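Local coordinates for protein diphthine synthase (Entamoeba histolytica, PDB 3I4T) that probably methylates the modified histidine of elongation factor 2 with S-adenosylmethionine during diphthamide synthesis, at residues Trp157-Lys171 with Gln217-Tyr230. Residues are numbered along the deposited sequence; the frame is centred on the assembly and turned at random.
Sequences WSEHWRPSSYYPKIK and QLLEVEKEQHLGVY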
loop_
_atom_site.group_PDB
_atom_site.type_symbol
_atom_site.label_atom_id
_atom_site.label_comp_id
_atom_site.label_asym_id
_atom_site.label_seq_id
_atom_site.Cartn_x
_atom_site.Cartn_y
_atom_site.Cartn_z
ATOM N N TRP A 157 2.743 -25.995 -7.595
ATOM C CA TRP A 157 3.018 -27.341 -7.109
ATOM C C TRP A 157 3.902 -28.109 -8.081
ATOM O O TRP A 157 3.809 -27.921 -9.299
ATOM C CB TRP A 157 1.718 -28.084 -6.843
ATOM C CG TRP A 157 1.087 -27.712 -5.532
ATOM C CD1 TRP A 157 1.506 -26.746 -4.656
ATOM C CD2 TRP A 157 -0.089 -28.289 -4.959
ATOM N NE1 TRP A 157 0.670 -26.698 -3.569
ATOM C CE2 TRP A 157 -0.320 -27.632 -3.729
ATOM C CE3 TRP A 157 -0.966 -29.303 -5.363
ATOM C CZ2 TRP A 157 -1.399 -27.952 -2.897
ATOM C CZ3 TRP A 157 -2.043 -29.625 -4.536
ATOM C CH2 TRP A 157 -2.247 -28.951 -3.314
ATOM N N SER A 158 4.751 -28.973 -7.527
ATOM C CA SER A 158 5.795 -29.643 -8.291
ATOM C C SER A 158 6.113 -31.010 -7.684
ATOM O O SER A 158 6.784 -31.101 -6.656
ATOM C CB SER A 158 7.045 -28.749 -8.342
ATOM O OG SER A 158 8.027 -29.257 -9.230
ATOM N N GLU A 159 5.609 -32.063 -8.331
ATOM C CA GLU A 159 5.817 -33.456 -7.906
ATOM C C GLU A 159 5.256 -33.712 -6.522
ATOM O O GLU A 159 4.044 -33.782 -6.341
ATOM C CB GLU A 159 7.302 -33.856 -7.950
ATOM C CG GLU A 159 7.980 -33.705 -9.312
ATOM C CD GLU A 159 7.492 -34.706 -10.342
ATOM O OE1 GLU A 159 6.860 -35.720 -9.956
ATOM O OE2 GLU A 159 7.755 -34.473 -11.549
ATOM N N HIS A 160 6.156 -33.853 -5.551
ATOM C CA HIS A 160 5.797 -34.128 -4.155
ATOM C C HIS A 160 5.716 -32.845 -3.348
ATOM O O HIS A 160 5.179 -32.831 -2.245
ATOM C CB HIS A 160 6.830 -35.036 -3.489
ATOM C CG HIS A 160 7.026 -36.346 -4.172
ATOM N ND1 HIS A 160 8.264 -36.940 -4.287
ATOM C CD2 HIS A 160 6.144 -37.189 -4.764
ATOM C CE1 HIS A 160 8.138 -38.093 -4.922
ATOM N NE2 HIS A 160 6.861 -38.269 -5.222
ATOM N N TRP A 161 6.280 -31.778 -3.888
ATOM C CA TRP A 161 6.200 -30.468 -3.260
ATOM C C TRP A 161 4.830 -29.875 -3.527
ATOM O O TRP A 161 4.589 -29.312 -4.592
ATOM C CB TRP A 161 7.297 -29.567 -3.805
ATOM C CG TRP A 161 7.340 -28.197 -3.205
ATOM C CD1 TRP A 161 7.084 -27.010 -3.842
ATOM C CD2 TRP A 161 7.673 -27.864 -1.858
ATOM N NE1 TRP A 161 7.237 -25.962 -2.969
ATOM C CE2 TRP A 161 7.603 -26.457 -1.745
ATOM C CE3 TRP A 161 8.024 -28.618 -0.732
ATOM C CZ2 TRP A 161 7.872 -25.785 -0.546
ATOM C CZ3 TRP A 161 8.294 -27.951 0.462
ATOM C CH2 TRP A 161 8.216 -26.546 0.545
ATOM N N ARG A 162 3.934 -30.026 -2.560
ATOM C CA ARG A 162 2.590 -29.462 -2.655
ATOM C C ARG A 162 2.269 -28.609 -1.430
ATOM O O ARG A 162 1.354 -28.945 -0.677
ATOM C CB ARG A 162 1.525 -30.557 -2.739
ATOM C CG ARG A 162 1.744 -31.728 -3.693
ATOM C CD ARG A 162 0.369 -32.323 -3.935
ATOM N NE ARG A 162 0.332 -33.753 -4.207
ATOM C CZ ARG A 162 -0.668 -34.350 -4.866
ATOM N NH1 ARG A 162 -1.688 -33.620 -5.327
ATOM N NH2 ARG A 162 -0.651 -35.671 -5.074
ATOM N N PRO A 163 2.995 -27.494 -1.222
ATOM C CA PRO A 163 2.776 -26.743 0.021
ATOM C C PRO A 163 1.420 -26.052 0.076
ATOM O O PRO A 163 0.910 -25.627 -0.956
ATOM C CB PRO A 163 3.889 -25.703 0.001
ATOM C CG PRO A 163 4.166 -25.485 -1.434
ATOM C CD PRO A 163 3.973 -26.826 -2.098
ATOM N N SER A 164 0.857 -25.952 1.282
ATOM C CA SER A 164 -0.407 -25.263 1.511
ATOM C C SER A 164 -0.414 -24.481 2.833
ATOM O O SER A 164 -1.441 -24.391 3.506
ATOM C CB SER A 164 -1.573 -26.256 1.460
ATOM O OG SER A 164 -1.408 -27.265 2.437
ATOM N N SER A 165 0.739 -23.906 3.169
ATOM C CA SER A 165 0.936 -23.073 4.362
ATOM C C SER A 165 -0.006 -21.886 4.463
ATOM O O SER A 165 -0.342 -21.456 5.557
ATOM C CB SER A 165 2.361 -22.537 4.387
ATOM O OG SER A 165 3.168 -23.375 5.185
ATOM N N TYR A 166 -0.401 -21.336 3.324
ATOM C CA TYR A 166 -1.315 -20.211 3.290
ATOM C C TYR A 166 -2.675 -20.561 3.904
ATOM O O TYR A 166 -3.376 -19.671 4.398
ATOM C CB TYR A 166 -1.528 -19.763 1.845
ATOM C CG TYR A 166 -1.966 -20.871 0.906
ATOM C CD1 TYR A 166 -3.301 -21.260 0.821
ATOM C CD2 TYR A 166 -1.044 -21.519 0.092
ATOM C CE1 TYR A 166 -3.698 -22.272 -0.044
ATOM C CE2 TYR A 166 -1.430 -22.520 -0.776
ATOM C CZ TYR A 166 -2.757 -22.890 -0.843
ATOM O OH TYR A 166 -3.135 -23.891 -1.709
ATOM N N TYR A 167 -3.031 -21.846 3.871
ATOM C CA TYR A 167 -4.379 -22.302 4.197
ATOM C C TYR A 167 -4.783 -21.963 5.633
ATOM O O TYR A 167 -5.816 -21.310 5.819
ATOM C CB TYR A 167 -4.565 -23.799 3.863
ATOM C CG TYR A 167 -5.941 -24.384 4.154
ATOM C CD1 TYR A 167 -7.017 -24.179 3.284
ATOM C CD2 TYR A 167 -6.158 -25.164 5.282
ATOM C CE1 TYR A 167 -8.276 -24.725 3.544
ATOM C CE2 TYR A 167 -7.405 -25.712 5.548
ATOM C CZ TYR A 167 -8.461 -25.489 4.673
ATOM O OH TYR A 167 -9.697 -26.046 4.944
ATOM N N PRO A 168 -3.975 -22.379 6.641
ATOM C CA PRO A 168 -4.302 -22.021 8.022
ATOM C C PRO A 168 -4.349 -20.515 8.246
ATOM O O PRO A 168 -5.159 -20.061 9.041
ATOM C CB PRO A 168 -3.155 -22.644 8.842
ATOM C CG PRO A 168 -2.050 -22.813 7.870
ATOM C CD PRO A 168 -2.731 -23.170 6.582
ATOM N N LYS A 169 -3.498 -19.754 7.559
ATOM C CA LYS A 169 -3.527 -18.283 7.651
ATOM C C LYS A 169 -4.809 -17.664 7.063
ATOM O O LYS A 169 -5.281 -16.639 7.561
ATOM C CB LYS A 169 -2.306 -17.661 6.977
ATOM C CG LYS A 169 -0.963 -18.075 7.567
ATOM C CD LYS A 169 0.196 -17.445 6.788
ATOM C CE LYS A 169 1.529 -18.000 7.282
ATOM N NZ LYS A 169 2.699 -17.463 6.541
ATOM N N ILE A 170 -5.362 -18.268 6.010
ATOM C CA ILE A 170 -6.656 -17.819 5.480
ATOM C C ILE A 170 -7.767 -18.099 6.504
ATOM O O ILE A 170 -8.673 -17.279 6.688
ATOM C CB ILE A 170 -7.010 -18.465 4.098
ATOM C CG1 ILE A 170 -5.959 -18.096 3.042
ATOM C CG2 ILE A 170 -8.390 -18.016 3.625
ATOM C CD1 ILE A 170 -6.138 -18.802 1.717
ATOM N N LYS A 171 -7.665 -19.243 7.178
ATOM C CA LYS A 171 -8.591 -19.641 8.239
ATOM C C LYS A 171 -8.646 -18.597 9.348
ATOM O O LYS A 171 -9.741 -18.188 9.773
ATOM C CB LYS A 171 -8.204 -21.007 8.826
ATOM C CG LYS A 171 -9.297 -21.647 9.667
ATOM C CD LYS A 171 -8.742 -22.712 10.603
ATOM C CE LYS A 171 -9.849 -23.428 11.351
ATOM N NZ LYS A 171 -10.831 -22.462 11.918
ATOM N N GLN A 217 -6.192 -25.028 -7.005
ATOM C CA GLN A 217 -5.372 -25.505 -5.893
ATOM C C GLN A 217 -6.061 -25.310 -4.534
ATOM O O GLN A 217 -6.028 -26.207 -3.690
ATOM C CB GLN A 217 -4.006 -24.812 -5.895
ATOM C CG GLN A 217 -2.954 -25.595 -5.134
ATOM C CD GLN A 217 -1.695 -24.800 -4.867
ATOM O OE1 GLN A 217 -1.504 -24.283 -3.766
ATOM N NE2 GLN A 217 -0.820 -24.715 -5.862
ATOM N N LEU A 218 -6.679 -24.144 -4.337
ATOM C CA LEU A 218 -7.406 -23.844 -3.100
ATOM C C LEU A 218 -8.547 -24.827 -2.857
ATOM O O LEU A 218 -8.775 -25.254 -1.717
ATOM C CB LEU A 218 -7.957 -22.404 -3.084
ATOM C CG LEU A 218 -7.018 -21.188 -3.091
ATOM C CD1 LEU A 218 -7.822 -19.908 -3.076
ATOM C CD2 LEU A 218 -6.046 -21.178 -1.943
ATOM N N LEU A 219 -9.253 -25.182 -3.926
ATOM C CA LEU A 219 -10.364 -26.126 -3.830
ATOM C C LEU A 219 -9.874 -27.518 -3.464
ATOM O O LEU A 219 -10.520 -28.230 -2.703
ATOM C CB LEU A 219 -11.178 -26.140 -5.126
ATOM C CG LEU A 219 -12.038 -24.876 -5.291
ATOM C CD1 LEU A 219 -12.761 -24.834 -6.635
ATOM C CD2 LEU A 219 -13.039 -24.755 -4.147
ATOM N N GLU A 220 -8.705 -27.882 -3.976
ATOM C CA GLU A 220 -8.111 -29.186 -3.705
ATOM C C GLU A 220 -7.586 -29.303 -2.265
ATOM O O GLU A 220 -7.677 -30.365 -1.640
ATOM C CB GLU A 220 -6.989 -29.432 -4.702
ATOM C CG GLU A 220 -6.589 -30.874 -4.850
ATOM C CD GLU A 220 -5.382 -31.027 -5.748
ATOM O OE1 GLU A 220 -5.453 -30.622 -6.932
ATOM O OE2 GLU A 220 -4.356 -31.555 -5.269
ATOM N N VAL A 221 -7.033 -28.207 -1.756
ATOM C CA VAL A 221 -6.561 -28.125 -0.383
ATOM C C VAL A 221 -7.739 -28.202 0.597
ATOM O O VAL A 221 -7.652 -28.880 1.612
ATOM C CB VAL A 221 -5.718 -26.849 -0.180
ATOM C CG1 VAL A 221 -5.508 -26.536 1.288
ATOM C CG2 VAL A 221 -4.374 -26.976 -0.908
ATOM N N GLU A 222 -8.843 -27.526 0.287
ATOM C CA GLU A 222 -10.011 -27.591 1.160
ATOM C C GLU A 222 -10.569 -29.014 1.185
ATOM O O GLU A 222 -10.961 -29.503 2.233
ATOM C CB GLU A 222 -11.090 -26.572 0.756
ATOM C CG GLU A 222 -12.435 -26.697 1.508
ATOM C CD GLU A 222 -12.361 -26.386 3.011
ATOM O OE1 GLU A 222 -11.738 -25.382 3.422
ATOM O OE2 GLU A 222 -12.951 -27.154 3.798
ATOM N N LYS A 223 -10.586 -29.671 0.032
ATOM C CA LYS A 223 -11.052 -31.042 -0.054
ATOM C C LYS A 223 -10.190 -31.961 0.818
ATOM O O LYS A 223 -10.716 -32.817 1.519
ATOM C CB LYS A 223 -11.056 -31.511 -1.514
ATOM C CG LYS A 223 -11.669 -32.890 -1.726
ATOM C CD LYS A 223 -11.329 -33.474 -3.092
ATOM C CE LYS A 223 -11.321 -35.002 -3.013
ATOM N NZ LYS A 223 -11.295 -35.662 -4.366
ATOM N N GLU A 224 -8.875 -31.756 0.783
ATOM C CA GLU A 224 -7.921 -32.592 1.521
ATOM C C GLU A 224 -7.857 -32.274 3.005
ATOM O O GLU A 224 -7.565 -33.154 3.807
ATOM C CB GLU A 224 -6.512 -32.497 0.913
ATOM C CG GLU A 224 -6.351 -33.301 -0.394
ATOM C CD GLU A 224 -5.059 -32.996 -1.169
ATOM O OE1 GLU A 224 -4.114 -32.405 -0.583
ATOM O OE2 GLU A 224 -4.992 -33.355 -2.375
ATOM N N GLN A 225 -8.123 -31.023 3.369
ATOM C CA GLN A 225 -7.964 -30.597 4.754
ATOM C C GLN A 225 -9.301 -30.354 5.469
ATOM O O GLN A 225 -9.361 -30.435 6.695
ATOM C CB GLN A 225 -7.051 -29.372 4.827
ATOM C CG GLN A 225 -5.803 -29.593 5.661
ATOM C CD GLN A 225 -4.537 -29.392 4.851
ATOM O OE1 GLN A 225 -4.153 -30.249 4.051
ATOM N NE2 GLN A 225 -3.874 -28.259 5.055
ATOM N N HIS A 226 -10.357 -30.082 4.690
ATOM C CA HIS A 226 -11.755 -29.935 5.157
ATOM C C HIS A 226 -11.986 -29.200 6.481
ATOM O O HIS A 226 -12.741 -29.661 7.334
ATOM C CB HIS A 226 -12.505 -31.284 5.149
ATOM C CG HIS A 226 -11.790 -32.380 5.875
ATOM N ND1 HIS A 226 -11.061 -33.353 5.223
ATOM C CD2 HIS A 226 -11.680 -32.650 7.200
ATOM C CE1 HIS A 226 -10.535 -34.176 6.115
ATOM N NE2 HIS A 226 -10.896 -33.773 7.321
ATOM N N LEU A 227 -11.359 -28.040 6.641
ATOM C CA LEU A 227 -11.620 -27.209 7.818
ATOM C C LEU A 227 -12.795 -26.242 7.611
ATOM O O LEU A 227 -13.209 -25.561 8.546
ATOM C CB LEU A 227 -10.352 -26.486 8.277
ATOM C CG LEU A 227 -9.218 -27.396 8.762
ATOM C CD1 LEU A 227 -8.122 -26.583 9.444
ATOM C CD2 LEU A 227 -9.724 -28.503 9.695
ATOM N N GLY A 228 -13.342 -26.216 6.392
ATOM C CA GLY A 228 -14.519 -25.404 6.078
ATOM C C GLY A 228 -14.241 -23.915 5.960
ATOM O O GLY A 228 -15.104 -23.100 6.285
ATOM N N VAL A 229 -13.049 -23.570 5.463
ATOM C CA VAL A 229 -12.587 -22.182 5.372
ATOM C C VAL A 229 -13.296 -21.418 4.246
ATOM O O VAL A 229 -13.727 -20.278 4.421
ATOM C CB VAL A 229 -11.054 -22.126 5.170
ATOM C CG1 VAL A 229 -10.559 -20.687 5.140
ATOM C CG2 VAL A 229 -10.343 -22.900 6.260
ATOM N N TYR A 230 -13.386 -22.061 3.091
ATOM C CA TYR A 230 -14.130 -21.570 1.938
ATOM C C TYR A 230 -14.651 -22.799 1.201
ATOM O O TYR A 230 -14.250 -23.934 1.522
ATOM C CB TYR A 230 -13.217 -20.777 1.008
ATOM C CG TYR A 230 -11.895 -21.459 0.739
ATOM C CD1 TYR A 230 -11.807 -22.530 -0.154
ATOM C CD2 TYR A 230 -10.731 -21.041 1.383
ATOM C CE1 TYR A 230 -10.598 -23.165 -0.399
ATOM C CE2 TYR A 230 -9.515 -21.675 1.142
ATOM C CZ TYR A 230 -9.459 -22.738 0.254
ATOM O OH TYR A 230 -8.262 -23.366 0.017
HETATM O O HOH W 1 0.199 -25.820 -8.719
HETATM O O HOH W 2 1.360 -23.236 -2.501
#
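The Trp157 indole is sandwiched: the Gln217 amide stacks on one face, the planes 14° apart, while CB of Arg162 sits over the centre of the other. At the indole's edge, in its plane, lie Pro163 O, which accepts a hydrogen bond from Trp157 NE1 (2.8 Å between NE1 and O), and Glu220 OE2. Here, in the C-terminal half of a tetrapyrrole-methylase fold, helix 166-171 crosses helix 217-225 at -83° on the mixed sheet, whose strand 152-154 touches Tyr166 and Gln217. Glutamine suits position 217 because Gln217 CG packs over the indole six-membered ring as a CH-pi contact, while Gln217 OE1 takes a 2.7 Å hydrogen bond from Tyr166 OH on an in-plane lone pair and NE2 reaches Cys155 O, which fixes the amide's rotation. Val221 wedges between the aromatics, CG2 on Trp157 CZ2 and CG1 3.4 Å from Tyr167 CD1. Outside, Arg162 NH1 makes a long salt bridge to Glu220 OE2, guanidinium and carboxylate nearly perpendicular.

Tyr167 has Tyr230 OH and Glu222 OE1 at its edge. With CG anti to the backbone nitrogen (chi1 180°), its ring runs down between Val221, Gln225 and Val229 to the turn after helix 217-225. A tyrosine fits this buried slot because Tyr167 OH both donates to Glu222 OE1 (2.6 Å) and accepts from Leu227 N. Bent at chi2, Glu222 turns back to bind the turn's backbone: Gly228 N meets OE2 on its syn lone pair, whereas Val229 N and Tyr167 OH approach OE1 from opposite faces of the carboxylate.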